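PDB 2WTM: EST1E, which hydrolyses esters, including feruloyl esters, as a promiscuous esterase that belongs to the alpha/beta-hydrolase group of enzymes. Local coordinates for residues Met4-Asp9 against Ala58-Asp63; Ala88-Ala93 against Ile102-His107; Leu147-Asp152 against Asp158-Trp163; Ala134-Glu139 against Ala202-Ala207. One frame throughout, in Å; residues are numbered along the deposited sequence. Where two conformers were deposited one is given.

Contact 1 of 4, residues Met4-Asp9 against Ala58-Asp63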
loop_
_atom_site.group_PDB
_atom_site.type_symbol
_atom_site.label_atom_id
_atom_site.label_comp_id
_atom_site.label_asym_id
_atom_site.label_seq_id
_atom_site.Cartn_x
_atom_site.Cartn_y
_atom_site.Cartn_z
ATOM N N MET A 4 -1.619 4.722 -24.950
ATOM C CA MET A 4 -2.948 4.849 -24.432
ATOM C C MET A 4 -2.809 5.314 -22.978
ATOM O O MET A 4 -1.678 5.309 -22.504
ATOM C CB MET A 4 -3.623 3.492 -24.407
ATOM C CG MET A 4 -3.067 2.601 -23.262
ATOM S SD MET A 4 -3.593 0.900 -23.197
ATOM C CE MET A 4 -2.933 0.445 -24.784
ATOM N N TYR A 5 -3.901 5.792 -22.392
ATOM C CA TYR A 5 -3.971 6.053 -20.957
ATOM C C TYR A 5 -4.869 5.010 -20.289
ATOM O O TYR A 5 -6.018 4.770 -20.747
ATOM C CB TYR A 5 -4.456 7.487 -20.681
ATOM C CG TYR A 5 -3.342 8.502 -20.797
ATOM C CD1 TYR A 5 -2.353 8.578 -19.815
ATOM C CD2 TYR A 5 -3.232 9.378 -21.901
ATOM C CE1 TYR A 5 -1.315 9.470 -19.891
ATOM C CE2 TYR A 5 -2.185 10.264 -21.997
ATOM C CZ TYR A 5 -1.212 10.333 -20.977
ATOM O OH TYR A 5 -0.156 11.204 -21.035
ATOM N N ILE A 6 -4.381 4.414 -19.205
ATOM C CA ILE A 6 -5.146 3.531 -18.353
ATOM C C ILE A 6 -5.536 4.313 -17.110
ATOM O O ILE A 6 -4.661 4.791 -16.397
ATOM C CB ILE A 6 -4.309 2.299 -17.997
ATOM C CG1 ILE A 6 -4.049 1.445 -19.246
ATOM C CG2 ILE A 6 -5.053 1.376 -17.036
ATOM C CD1 ILE A 6 -3.061 0.373 -19.043
ATOM N N ASP A 7 -6.830 4.462 -16.875
ATOM C CA ASP A 7 -7.280 5.223 -15.717
ATOM C C ASP A 7 -7.030 4.421 -14.467
ATOM O O ASP A 7 -7.277 3.224 -14.433
ATOM C CB ASP A 7 -8.760 5.533 -15.773
ATOM C CG ASP A 7 -9.103 6.588 -16.806
ATOM O OD1 ASP A 7 -8.496 7.677 -16.800
ATOM O OD2 ASP A 7 -10.019 6.307 -17.614
ATOM N N CYS A 8 -6.590 5.110 -13.442
ATOM C CA CYS A 8 -6.449 4.524 -12.107
ATOM C C CYS A 8 -7.036 5.531 -11.157
ATOM O O CYS A 8 -6.350 6.412 -10.702
ATOM C CB CYS A 8 -4.949 4.233 -11.846
ATOM S SG CYS A 8 -4.659 3.422 -10.183
ATOM N N ASP A 9 -8.361 5.441 -10.933
ATOM C CA ASP A 9 -9.120 6.428 -10.191
ATOM C C ASP A 9 -8.720 7.782 -10.702
ATOM O O ASP A 9 -8.863 8.014 -11.928
ATOM C CB ASP A 9 -8.931 6.302 -8.678
ATOM C CG ASP A 9 -9.465 5.015 -8.136
ATOM O OD1 ASP A 9 -10.282 4.351 -8.751
ATOM O OD2 ASP A 9 -8.978 4.626 -7.072
ATOM N N ALA A 58 3.324 -9.980 -26.809
ATOM C CA ALA A 58 2.916 -8.569 -26.769
ATOM C C ALA A 58 3.450 -7.990 -25.448
ATOM O O ALA A 58 3.713 -8.705 -24.496
ATOM C CB ALA A 58 1.474 -8.475 -26.810
ATOM N N THR A 59 3.610 -6.675 -25.431
ATOM C CA THR A 59 4.143 -6.009 -24.235
ATOM C C THR A 59 3.291 -4.824 -23.896
ATOM O O THR A 59 2.762 -4.119 -24.782
ATOM C CB THR A 59 5.592 -5.583 -24.443
ATOM O OG1 THR A 59 5.715 -4.761 -25.647
ATOM C CG2 THR A 59 6.501 -6.842 -24.499
ATOM N N LEU A 60 3.197 -4.557 -22.584
ATOM C CA LEU A 60 2.485 -3.381 -22.116
ATOM C C LEU A 60 3.436 -2.734 -21.162
ATOM O O LEU A 60 3.611 -3.181 -20.003
ATOM C CB LEU A 60 1.127 -3.725 -21.484
ATOM C CG LEU A 60 0.150 -2.636 -21.001
ATOM C CD1 LEU A 60 -0.210 -1.724 -22.190
ATOM C CD2 LEU A 60 -1.036 -3.290 -20.434
ATOM N N ARG A 61 4.120 -1.702 -21.652
ATOM C CA ARG A 61 4.965 -0.868 -20.867
ATOM C C ARG A 61 4.124 0.208 -20.211
ATOM O O ARG A 61 3.406 0.930 -20.903
ATOM C CB ARG A 61 6.092 -0.230 -21.703
ATOM C CG ARG A 61 7.129 -1.172 -22.318
ATOM C CD ARG A 61 7.999 -0.463 -23.312
ATOM N NE ARG A 61 7.236 -0.122 -24.517
ATOM C CZ ARG A 61 7.545 0.873 -25.321
ATOM N NH1 ARG A 61 8.517 1.665 -25.004
ATOM N NH2 ARG A 61 6.894 1.067 -26.479
ATOM N N ALA A 62 4.177 0.366 -18.873
ATOM C CA ALA A 62 3.340 1.373 -18.196
ATOM C C ALA A 62 4.220 2.294 -17.378
ATOM O O ALA A 62 5.107 1.808 -16.609
ATOM C CB ALA A 62 2.362 0.636 -17.244
ATOM N N ASP A 63 4.011 3.592 -17.518
ATOM C CA ASP A 63 4.643 4.602 -16.722
ATOM C C ASP A 63 3.835 4.672 -15.384
ATOM O O ASP A 63 2.607 4.802 -15.370
ATOM C CB ASP A 63 4.596 5.970 -17.397
ATOM C CG ASP A 63 5.536 6.083 -18.569
ATOM O OD1 ASP A 63 6.518 5.311 -18.607
ATOM O OD2 ASP A 63 5.281 7.022 -19.397
#

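Contact 2 of 4, residues Ala88-Ala93 against Ile102-His107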
loop_
_atom_site.group_PDB
_atom_site.type_symbol
_atom_site.label_atom_id
_atom_site.label_comp_id
_atom_site.label_asym_id
_atom_site.label_seq_id
_atom_site.Cartn_x
_atom_site.Cartn_y
_atom_site.Cartn_z
ATOM N N ALA A 88 -4.081 -1.954 -11.562
ATOM C CA ALA A 88 -4.925 -1.345 -12.607
ATOM C C ALA A 88 -4.500 -1.802 -13.984
ATOM O O ALA A 88 -5.340 -2.026 -14.884
ATOM C CB ALA A 88 -4.894 0.107 -12.500
ATOM N N VAL A 89 -3.204 -1.924 -14.179
ATOM C CA VAL A 89 -2.712 -2.299 -15.500
ATOM C C VAL A 89 -3.054 -3.793 -15.689
ATOM O O VAL A 89 -3.419 -4.217 -16.822
ATOM C CB VAL A 89 -1.190 -2.038 -15.603
ATOM C CG1 VAL A 89 -0.584 -2.704 -16.834
ATOM C CG2 VAL A 89 -0.865 -0.566 -15.558
ATOM N N VAL A 90 -2.839 -4.651 -14.689
ATOM C CA VAL A 90 -3.263 -6.063 -14.794
ATOM C C VAL A 90 -4.783 -6.188 -15.072
ATOM O O VAL A 90 -5.210 -6.920 -15.948
ATOM C CB VAL A 90 -2.928 -6.803 -13.534
ATOM C CG1 VAL A 90 -3.564 -8.277 -13.533
ATOM C CG2 VAL A 90 -1.457 -6.913 -13.281
ATOM N N ASP A 91 -5.579 -5.357 -14.449
ATOM C CA ASP A 91 -7.053 -5.427 -14.652
ATOM C C ASP A 91 -7.405 -5.034 -16.080
ATOM O O ASP A 91 -8.388 -5.577 -16.651
ATOM C CB ASP A 91 -7.818 -4.613 -13.583
ATOM C CG ASP A 91 -7.763 -5.295 -12.206
ATOM O OD1 ASP A 91 -7.405 -6.491 -12.155
ATOM O OD2 ASP A 91 -8.083 -4.561 -11.234
ATOM N N TYR A 92 -6.665 -4.101 -16.634
ATOM C CA TYR A 92 -6.862 -3.658 -18.029
ATOM C C TYR A 92 -6.478 -4.814 -18.954
ATOM O O TYR A 92 -7.215 -5.166 -19.900
ATOM C CB TYR A 92 -6.006 -2.423 -18.324
ATOM C CG TYR A 92 -5.999 -2.047 -19.788
ATOM C CD1 TYR A 92 -7.037 -1.335 -20.291
ATOM C CD2 TYR A 92 -5.001 -2.456 -20.603
ATOM C CE1 TYR A 92 -7.057 -1.019 -21.695
ATOM C CE2 TYR A 92 -5.001 -2.150 -21.960
ATOM C CZ TYR A 92 -6.026 -1.457 -22.467
ATOM O OH TYR A 92 -6.004 -1.156 -23.831
ATOM N N ALA A 93 -5.319 -5.401 -18.710
ATOM C CA ALA A 93 -4.794 -6.493 -19.543
ATOM C C ALA A 93 -5.704 -7.718 -19.568
ATOM O O ALA A 93 -5.831 -8.412 -20.590
ATOM C CB ALA A 93 -3.383 -6.885 -19.038
ATOM N N ILE A 102 -0.439 -13.890 -18.977
ATOM C CA ILE A 102 0.166 -12.594 -18.657
ATOM C C ILE A 102 1.447 -12.832 -17.855
ATOM O O ILE A 102 1.462 -13.728 -16.991
ATOM C CB ILE A 102 -0.811 -11.707 -17.844
ATOM C CG1 ILE A 102 -2.119 -11.542 -18.661
ATOM C CG2 ILE A 102 -0.192 -10.363 -17.445
ATOM C CD1 ILE A 102 -3.197 -10.817 -17.926
ATOM N N TYR A 103 2.499 -12.094 -18.189
ATOM C CA TYR A 103 3.769 -12.172 -17.506
ATOM C C TYR A 103 4.122 -10.804 -16.947
ATOM O O TYR A 103 3.539 -9.838 -17.340
ATOM C CB TYR A 103 4.846 -12.581 -18.485
ATOM C CG TYR A 103 4.650 -13.970 -19.056
ATOM C CD1 TYR A 103 5.297 -15.055 -18.491
ATOM C CD2 TYR A 103 3.882 -14.199 -20.200
ATOM C CE1 TYR A 103 5.151 -16.343 -19.023
ATOM C CE2 TYR A 103 3.750 -15.503 -20.737
ATOM C CZ TYR A 103 4.377 -16.537 -20.133
ATOM O OH TYR A 103 4.308 -17.866 -20.610
ATOM N N MET A 104 5.100 -10.727 -16.053
ATOM C CA MET A 104 5.593 -9.459 -15.578
ATOM C C MET A 104 7.107 -9.402 -15.644
ATOM O O MET A 104 7.820 -10.344 -15.340
ATOM C CB MET A 104 5.192 -9.155 -14.147
ATOM C CG MET A 104 3.743 -8.857 -13.947
ATOM S SD MET A 104 3.414 -8.586 -12.147
ATOM C CE MET A 104 1.750 -8.072 -12.199
ATOM N N ALA A 105 7.586 -8.196 -15.929
ATOM C CA ALA A 105 9.063 -7.875 -15.913
ATOM C C ALA A 105 9.205 -6.416 -15.446
ATOM O O ALA A 105 8.305 -5.607 -15.605
ATOM C CB ALA A 105 9.707 -8.036 -17.341
ATOM N N GLY A 106 10.319 -6.108 -14.798
ATOM C CA GLY A 106 10.565 -4.755 -14.305
ATOM C C GLY A 106 11.989 -4.530 -13.946
ATOM O O GLY A 106 12.616 -5.486 -13.559
ATOM N N HIS A 107 12.467 -3.288 -14.044
ATOM C CA HIS A 107 13.830 -2.949 -13.667
ATOM C C HIS A 107 13.906 -2.170 -12.361
ATOM O O HIS A 107 13.184 -1.165 -12.173
ATOM C CB HIS A 107 14.447 -2.169 -14.829
ATOM C CG HIS A 107 15.897 -1.839 -14.627
ATOM N ND1 HIS A 107 16.326 -0.590 -14.227
ATOM C CD2 HIS A 107 16.996 -2.614 -14.698
ATOM C CE1 HIS A 107 17.646 -0.615 -14.109
ATOM N NE2 HIS A 107 18.069 -1.830 -14.388
#

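Contact 3 of 4, residues Leu147-Asp152 against Asp158-Trp163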
loop_
_atom_site.group_PDB
_atom_site.type_symbol
_atom_site.label_atom_id
_atom_site.label_comp_id
_atom_site.label_asym_id
_atom_site.label_seq_id
_atom_site.Cartn_x
_atom_site.Cartn_y
_atom_site.Cartn_z
ATOM N N LEU A 147 18.672 4.673 -1.203
ATOM C CA LEU A 147 19.481 4.915 -2.402
ATOM C C LEU A 147 20.667 5.854 -2.091
ATOM O O LEU A 147 20.861 6.864 -2.782
ATOM C CB LEU A 147 18.582 5.489 -3.503
ATOM C CG LEU A 147 17.423 4.655 -4.024
ATOM C CD1 LEU A 147 16.597 5.367 -5.124
ATOM C CD2 LEU A 147 17.913 3.275 -4.533
ATOM N N GLY A 148 21.372 5.602 -1.000
ATOM C CA GLY A 148 22.539 6.410 -0.586
ATOM C C GLY A 148 22.305 7.566 0.386
ATOM O O GLY A 148 23.250 7.993 1.057
ATOM N N LEU A 149 21.074 8.051 0.511
ATOM C CA LEU A 149 20.759 9.050 1.518
ATOM C C LEU A 149 20.532 8.394 2.824
ATOM O O LEU A 149 19.750 7.457 2.880
ATOM C CB LEU A 149 19.512 9.845 1.167
ATOM C CG LEU A 149 19.572 10.718 -0.058
ATOM C CD1 LEU A 149 18.247 11.411 -0.319
ATOM C CD2 LEU A 149 20.567 11.749 0.161
ATOM N N LYS A 150 21.133 8.918 3.896
ATOM C CA LYS A 150 20.971 8.394 5.238
ATOM C C LYS A 150 20.176 9.319 6.134
ATOM O O LYS A 150 20.347 10.539 6.126
ATOM C CB LYS A 150 22.364 8.115 5.858
ATOM C CG LYS A 150 23.122 7.078 5.027
ATOM C CD LYS A 150 24.155 6.277 5.869
ATOM C CE LYS A 150 23.529 4.982 6.583
ATOM N NZ LYS A 150 23.414 3.698 5.714
ATOM N N PHE A 151 19.333 8.744 6.994
ATOM C CA PHE A 151 18.439 9.557 7.855
ATOM C C PHE A 151 18.039 8.694 9.032
ATOM O O PHE A 151 18.411 7.520 9.068
ATOM C CB PHE A 151 17.174 10.038 7.073
ATOM C CG PHE A 151 16.513 8.933 6.308
ATOM C CD1 PHE A 151 15.628 8.058 6.968
ATOM C CD2 PHE A 151 16.823 8.707 4.986
ATOM C CE1 PHE A 151 15.077 6.965 6.284
ATOM C CE2 PHE A 151 16.308 7.649 4.310
ATOM C CZ PHE A 151 15.414 6.749 4.958
ATOM N N ASP A 152 17.319 9.289 9.981
ATOM C CA ASP A 152 16.832 8.589 11.179
ATOM C C ASP A 152 15.558 7.876 10.752
ATOM O O ASP A 152 14.589 8.559 10.296
ATOM C CB ASP A 152 16.483 9.603 12.268
ATOM C CG ASP A 152 16.027 8.943 13.564
ATOM O OD1 ASP A 152 15.746 7.714 13.595
ATOM O OD2 ASP A 152 15.987 9.677 14.609
ATOM N N ASP A 158 10.715 15.182 6.199
ATOM C CA ASP A 158 9.521 15.519 5.422
ATOM C C ASP A 158 9.799 15.391 3.914
ATOM O O ASP A 158 8.901 15.061 3.145
ATOM C CB ASP A 158 9.055 16.934 5.711
ATOM C CG ASP A 158 8.396 17.102 7.073
ATOM O OD1 ASP A 158 7.879 16.114 7.696
ATOM O OD2 ASP A 158 8.393 18.286 7.495
ATOM N N GLU A 159 11.014 15.752 3.516
ATOM C CA GLU A 159 11.383 15.759 2.109
ATOM C C GLU A 159 12.857 15.392 1.945
ATOM O O GLU A 159 13.705 15.790 2.778
ATOM C CB GLU A 159 11.113 17.136 1.544
ATOM C CG GLU A 159 11.329 17.220 0.036
ATOM C CD GLU A 159 11.120 18.645 -0.482
ATOM O OE1 GLU A 159 9.990 19.149 -0.439
ATOM O OE2 GLU A 159 12.088 19.284 -0.920
ATOM N N LEU A 160 13.160 14.593 0.907
ATOM C CA LEU A 160 14.497 14.192 0.520
ATOM C C LEU A 160 14.739 14.802 -0.835
ATOM O O LEU A 160 13.859 14.744 -1.692
ATOM C CB LEU A 160 14.629 12.700 0.374
ATOM C CG LEU A 160 14.462 12.031 1.737
ATOM C CD1 LEU A 160 13.013 11.668 1.958
ATOM C CD2 LEU A 160 15.359 10.850 1.875
ATOM N N ASP A 161 15.899 15.446 -1.031
ATOM C CA ASP A 161 16.149 16.200 -2.269
ATOM C C ASP A 161 17.412 15.595 -2.881
ATOM O O ASP A 161 18.490 15.620 -2.267
ATOM C CB ASP A 161 16.401 17.691 -1.969
ATOM C CG ASP A 161 15.154 18.489 -1.800
ATOM O OD1 ASP A 161 14.091 17.935 -1.387
ATOM O OD2 ASP A 161 15.117 19.659 -2.243
ATOM N N ALA A 162 17.277 14.930 -4.029
ATOM C CA ALA A 162 18.408 14.241 -4.649
ATOM C C ALA A 162 17.998 13.869 -6.094
ATOM O O ALA A 162 17.016 14.425 -6.596
ATOM C CB ALA A 162 18.805 13.058 -3.840
ATOM N N TRP A 163 18.797 13.055 -6.748
ATOM C CA TRP A 163 18.420 12.483 -8.082
ATOM C C TRP A 163 18.204 13.589 -9.100
ATOM O O TRP A 163 17.118 13.798 -9.665
ATOM C CB TRP A 163 17.154 11.588 -7.897
ATOM C CG TRP A 163 17.344 10.686 -6.734
ATOM C CD1 TRP A 163 18.210 9.716 -6.644
ATOM C CD2 TRP A 163 16.639 10.722 -5.468
ATOM N NE1 TRP A 163 18.177 9.135 -5.430
ATOM C CE2 TRP A 163 17.214 9.766 -4.678
ATOM C CE3 TRP A 163 15.645 11.555 -4.925
ATOM C CZ2 TRP A 163 16.810 9.515 -3.361
ATOM C CZ3 TRP A 163 15.244 11.317 -3.573
ATOM C CH2 TRP A 163 15.796 10.318 -2.840
HETATM O O HOH W 1 20.851 8.172 -4.999
#

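Contact 4 of 4, residues Ala134-Glu139 against Ala202-Ala207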
loop_
_atom_site.group_PDB
_atom_site.type_symbol
_atom_site.label_atom_id
_atom_site.label_comp_id
_atom_site.label_asym_id
_atom_site.label_seq_id
_atom_site.Cartn_x
_atom_site.Cartn_y
_atom_site.Cartn_z
ATOM N N ALA A 134 15.482 -3.699 -7.140
ATOM C CA ALA A 134 15.847 -2.970 -5.922
ATOM C C ALA A 134 15.139 -3.562 -4.720
ATOM O O ALA A 134 14.480 -2.821 -3.957
ATOM C CB ALA A 134 15.505 -1.474 -6.073
ATOM N N ALA A 135 15.298 -4.871 -4.505
ATOM C CA ALA A 135 14.492 -5.607 -3.538
ATOM C C ALA A 135 14.861 -5.303 -2.087
ATOM O O ALA A 135 14.106 -5.662 -1.160
ATOM C CB ALA A 135 14.645 -7.071 -3.772
ATOM N N MET A 136 16.005 -4.668 -1.875
ATOM C CA MET A 136 16.397 -4.274 -0.488
ATOM C C MET A 136 15.807 -2.917 -0.077
ATOM O O MET A 136 16.018 -2.496 1.079
ATOM C CB MET A 136 17.936 -4.269 -0.313
ATOM C CG MET A 136 18.626 -5.559 -0.623
ATOM S SD MET A 136 18.085 -6.804 0.499
ATOM C CE MET A 136 18.658 -6.081 2.019
ATOM N N ILE A 137 15.075 -2.192 -0.948
ATOM C CA ILE A 137 14.591 -0.862 -0.532
ATOM C C ILE A 137 13.881 -0.925 0.833
ATOM O O ILE A 137 14.135 -0.080 1.667
ATOM C CB ILE A 137 13.769 -0.176 -1.645
ATOM C CG1 ILE A 137 14.759 0.442 -2.660
ATOM C CG2 ILE A 137 12.839 0.872 -1.040
ATOM C CD1 ILE A 137 14.103 1.004 -3.860
ATOM N N PRO A 138 12.923 -1.866 1.035
ATOM C CA PRO A 138 12.190 -1.837 2.367
ATOM C C PRO A 138 13.092 -2.108 3.537
ATOM O O PRO A 138 12.981 -1.338 4.530
ATOM C CB PRO A 138 11.048 -2.846 2.182
ATOM C CG PRO A 138 10.880 -2.853 0.613
ATOM C CD PRO A 138 12.281 -2.776 0.060
ATOM N N GLU A 139 13.950 -3.085 3.432
ATOM C CA GLU A 139 14.821 -3.441 4.608
ATOM C C GLU A 139 15.748 -2.244 4.887
ATOM O O GLU A 139 15.892 -1.764 6.030
ATOM C CB GLU A 139 15.578 -4.729 4.383
ATOM C CG GLU A 139 16.648 -4.939 5.418
ATOM C CD GLU A 139 17.414 -6.261 5.302
ATOM O OE1 GLU A 139 17.079 -7.184 4.525
ATOM O OE2 GLU A 139 18.427 -6.339 6.021
ATOM N N ALA A 202 24.272 0.615 -7.941
ATOM C CA ALA A 202 23.051 1.247 -7.428
ATOM C C ALA A 202 22.361 0.355 -6.450
ATOM O O ALA A 202 21.864 0.838 -5.427
ATOM C CB ALA A 202 22.133 1.588 -8.579
ATOM N N VAL A 203 22.263 -0.924 -6.777
ATOM C CA VAL A 203 21.626 -1.926 -5.900
ATOM C C VAL A 203 22.483 -3.167 -5.861
ATOM O O VAL A 203 22.940 -3.669 -6.916
ATOM C CB VAL A 203 20.100 -2.159 -6.370
ATOM C CG1 VAL A 203 19.376 -0.823 -6.458
ATOM C CG2 VAL A 203 20.014 -2.821 -7.686
ATOM N N PRO A 204 22.748 -3.691 -4.652
ATOM C CA PRO A 204 23.739 -4.719 -4.485
ATOM C C PRO A 204 23.390 -6.041 -5.130
ATOM O O PRO A 204 22.311 -6.595 -4.878
ATOM C CB PRO A 204 23.788 -4.890 -2.940
ATOM C CG PRO A 204 22.462 -4.483 -2.498
ATOM C CD PRO A 204 22.161 -3.308 -3.350
ATOM N N TYR A 205 24.302 -6.510 -5.995
ATOM C CA TYR A 205 24.209 -7.832 -6.636
ATOM C C TYR A 205 23.869 -8.979 -5.678
ATOM O O TYR A 205 23.069 -9.848 -6.017
ATOM C CB TYR A 205 25.547 -8.135 -7.379
ATOM C CG TYR A 205 25.703 -9.545 -7.899
ATOM C CD1 TYR A 205 24.982 -9.974 -9.010
ATOM C CD2 TYR A 205 26.589 -10.460 -7.310
ATOM C CE1 TYR A 205 25.088 -11.230 -9.453
ATOM C CE2 TYR A 205 26.711 -11.745 -7.757
ATOM C CZ TYR A 205 25.987 -12.138 -8.824
ATOM O OH TYR A 205 26.118 -13.428 -9.263
ATOM N N GLU A 206 24.485 -9.003 -4.491
ATOM C CA GLU A 206 24.382 -10.133 -3.597
ATOM C C GLU A 206 22.969 -10.293 -3.057
ATOM O O GLU A 206 22.547 -11.398 -2.680
ATOM C CB GLU A 206 25.414 -10.027 -2.444
ATOM C CG GLU A 206 25.388 -11.205 -1.446
ATOM C CD GLU A 206 25.696 -12.559 -2.095
ATOM O OE1 GLU A 206 26.266 -12.567 -3.205
ATOM O OE2 GLU A 206 25.391 -13.626 -1.481
ATOM N N ALA A 207 22.200 -9.204 -3.014
ATOM C CA ALA A 207 20.810 -9.375 -2.605
ATOM C C ALA A 207 20.021 -10.205 -3.605
ATOM O O ALA A 207 19.177 -11.027 -3.258
ATOM C CB ALA A 207 20.149 -8.032 -2.341
#

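Contact 1 of 4, residues Met4-Asp9 against Ala58-Asp63
Met4 and Ile6 of strand 3-8 touch Leu60 of strand 58-62 with the ends of their side chains, across the line of strand 11-18, which lies between the two in the main sheet. The two strands are therefore not direct hydrogen-bonding neighbours: the CA atoms of Ile6 and Ala62, the nearest pair, stand 8.8 Å apart. Along Met4 the approach is gradual. Its CB is still 6.6 Å from Leu60 CD1. From there the chain runs extended through CG to SD; Met4 CG remains 5.3 Å from Leu60 CD1, and Met4 SD passes Ile6 CG1 of its own strand at 4.0 Å and packs against Tyr92 of helix 79-93. Met4 SD is already 4.4 Å from Leu60 CD1; the bend at chi3 (61°) sets the methyl CE beside the same atom, at 4.3 Å. Leu60 answers with both branches. Its CG is anti to the backbone N (chi1 -176°), and the fork divides its methyls between two neighbours: CD1 serves Met4, while CD2 lies 4.4 Å from Ile6 CD1, the end of an ethyl arm that Ile6 extends fully. Val89 of helix 79-93 touches Leu60, and Tyr92 touches Ile6, so the apolar cluster is wedged between sheet and helix. The contact is small, 96 Å² in all, and no hydrogen bond or charge pair crosses it. Such methyl contacts imply non-directional cohesion by dispersion and exclusion of water; the edge strand takes its register from backbone bonds of Met4 with Ala15 and Ile6 with Leu13 of strand 11-18.

Contact 2 of 4, residues Ala88-Ala93 against Ile102-His107
Val90 and Ala93 of helix 79-93 lie against Met104 and Ile102 of strand 99-107, a helix-on-sheet packing within a beta-alpha-beta crossover of the alpha/beta-hydrolase fold. The crossover leads from strand 58-62 through the helix to strand 99-107 and passes strand 27-33, whose Ile31 and Leu29 also touch this face of the helix. Only apolar side-chain contacts cross between the segments. At its C-terminal end the helix comes nearest, with the CA atoms of Ala93 and Ile102 7.9 Å apart; here the small CB of Ala93 faces Ile102 CD1 at 4.1 Å, the tip of an extended ethyl arm. One turn back, the side chains of Val90 and Met104 meet roughly perpendicular to each other.

No hydrogen bond crosses; the backbones bond within the helix and to neighbouring strands. Within the helix, Tyr92 N reaches Ala88 O and Ala93 N reaches Val89 O; Met104 is paired with Ala127 and Ile129 of strand 125-131. The same strand carries on to Gly106, part of a probable nucleophile elbow. Met104 runs extended beyond CG (chi2 178°, chi3 173°), long enough to bring its terminal CE within 3.6 Å of Val90 CG2.

Contact 3 of 4, residues Leu147-Asp152 against Asp158-Trp163
The indole of Trp163 has the CB of its sequence neighbour Ala162 over the centre of one face, 3.5 Å above the plane, while Leu147 CD1 and Leu149 CD1 approach the ring obliquely from the other segment. Phe36 adds an edge-to-face contact with the indole. At the second ring, Leu160 CD2 lies 4.1 Å from Phe151 CD2, again obliquely. These residues belong to the insert that follows strand 125-131 and precedes strand 192-197, the place where many alpha/beta-hydrolases carry a cap over the active site. Strands 149-150 and 159-162 belong to separate two-stranded antiparallel sheets; the touching parts of the segments, 147-151 and 160-163, run roughly opposite ways, 157° apart in direction. No direct hydrogen bond joins the two segments; side chains fill the space between them.

Leu149 is the centre of that filling. Its CG lies beside the backbone N and the chain extends from there (chi2 178°), so that a single methyl, CD1, touches three residues: Leu160 CD2 and Trp163 CH2, each at 3.7 Å, and Ala162 CB, slightly farther off. Leu149 and Leu160 pass side by side, heading opposite ways, whereas Phe151 is set nearly square to Leu160. Leu147, whose side chain lies near a bound phosphate and the probable catalytic residues, is roughly perpendicular to the indole side chain. A water adds a polar bridge beside this apolar cluster: it accepts a hydrogen bond from Trp163 NE1 at 2.9 Å and donates one to Leu147 O at 2.6 Å.

Contact 4 of 4, residues Ala134-Glu139 against Ala202-Ala207
Ala134 and Val203 bring their CA atoms within 5.9 Å where two loops run side by side, the first folding into a type I turn, closed by Ile137 N to Ala134 O at 3.1 Å, that leads into helix 137-143, the second leading into helix 205-214. Met136 and Ala207 form the tightest side-chain contact. Met136 CG presses on Ala207 CB at 3.4 Å, closer than carbons usually pack, and Met136 SD lies 3.7 Å from the same methyl. The first torsion (chi1 -57°) puts CG against Ala207, the bend at chi2 (-63°) keeps SD on that methyl, and chi3 turns CE aside. Pro204 CG flanks Met136 CG more loosely. The other patch is made by Ala134 CB and Val203 CG1, 3.9 Å apart.

This patch adjoins the probable Ser-His-Asp triad: Ala134 touches Ser108 and shares a backbone hydrogen bond with it, while Val203 touches His228. Asp200 OD1, on the presumed triad acid, accepts hydrogen bonds from both Ala202 N and Val203 N, so the second loop is tied directly to that carboxylate. Around the contact, Ala135 and Met136 rest on Phe211 farther along helix 205-214, Ala135 also touches Met115 of helix 109-120, and Val203 O is bonded to His196 of strand 192-197, so the junction lies among helices 137-143, 205-214 and 109-120 and strand 192-197.

Contacts 1 and 2 touch, with centres about 9 Å apart: Val89 and Tyr92 of helix 79-93 meet the side chains of contact 1. Both belong to the packing of this helix and the main sheet, on one side of the chain's centre. Contact 4 lies on the opposite side, its centre about 22 Å from that of contact 2; strand 99-107 leads from contact 2 into the probable nucleophile elbow that contact 4 adjoins. Contacts 1 and 2 close before contact 4 opens; contact 3, its centre about 16 Å away, falls between the two segments of contact 4, and the chain then returns to the main sheet. The presumed cap thus stands beside the likely active site.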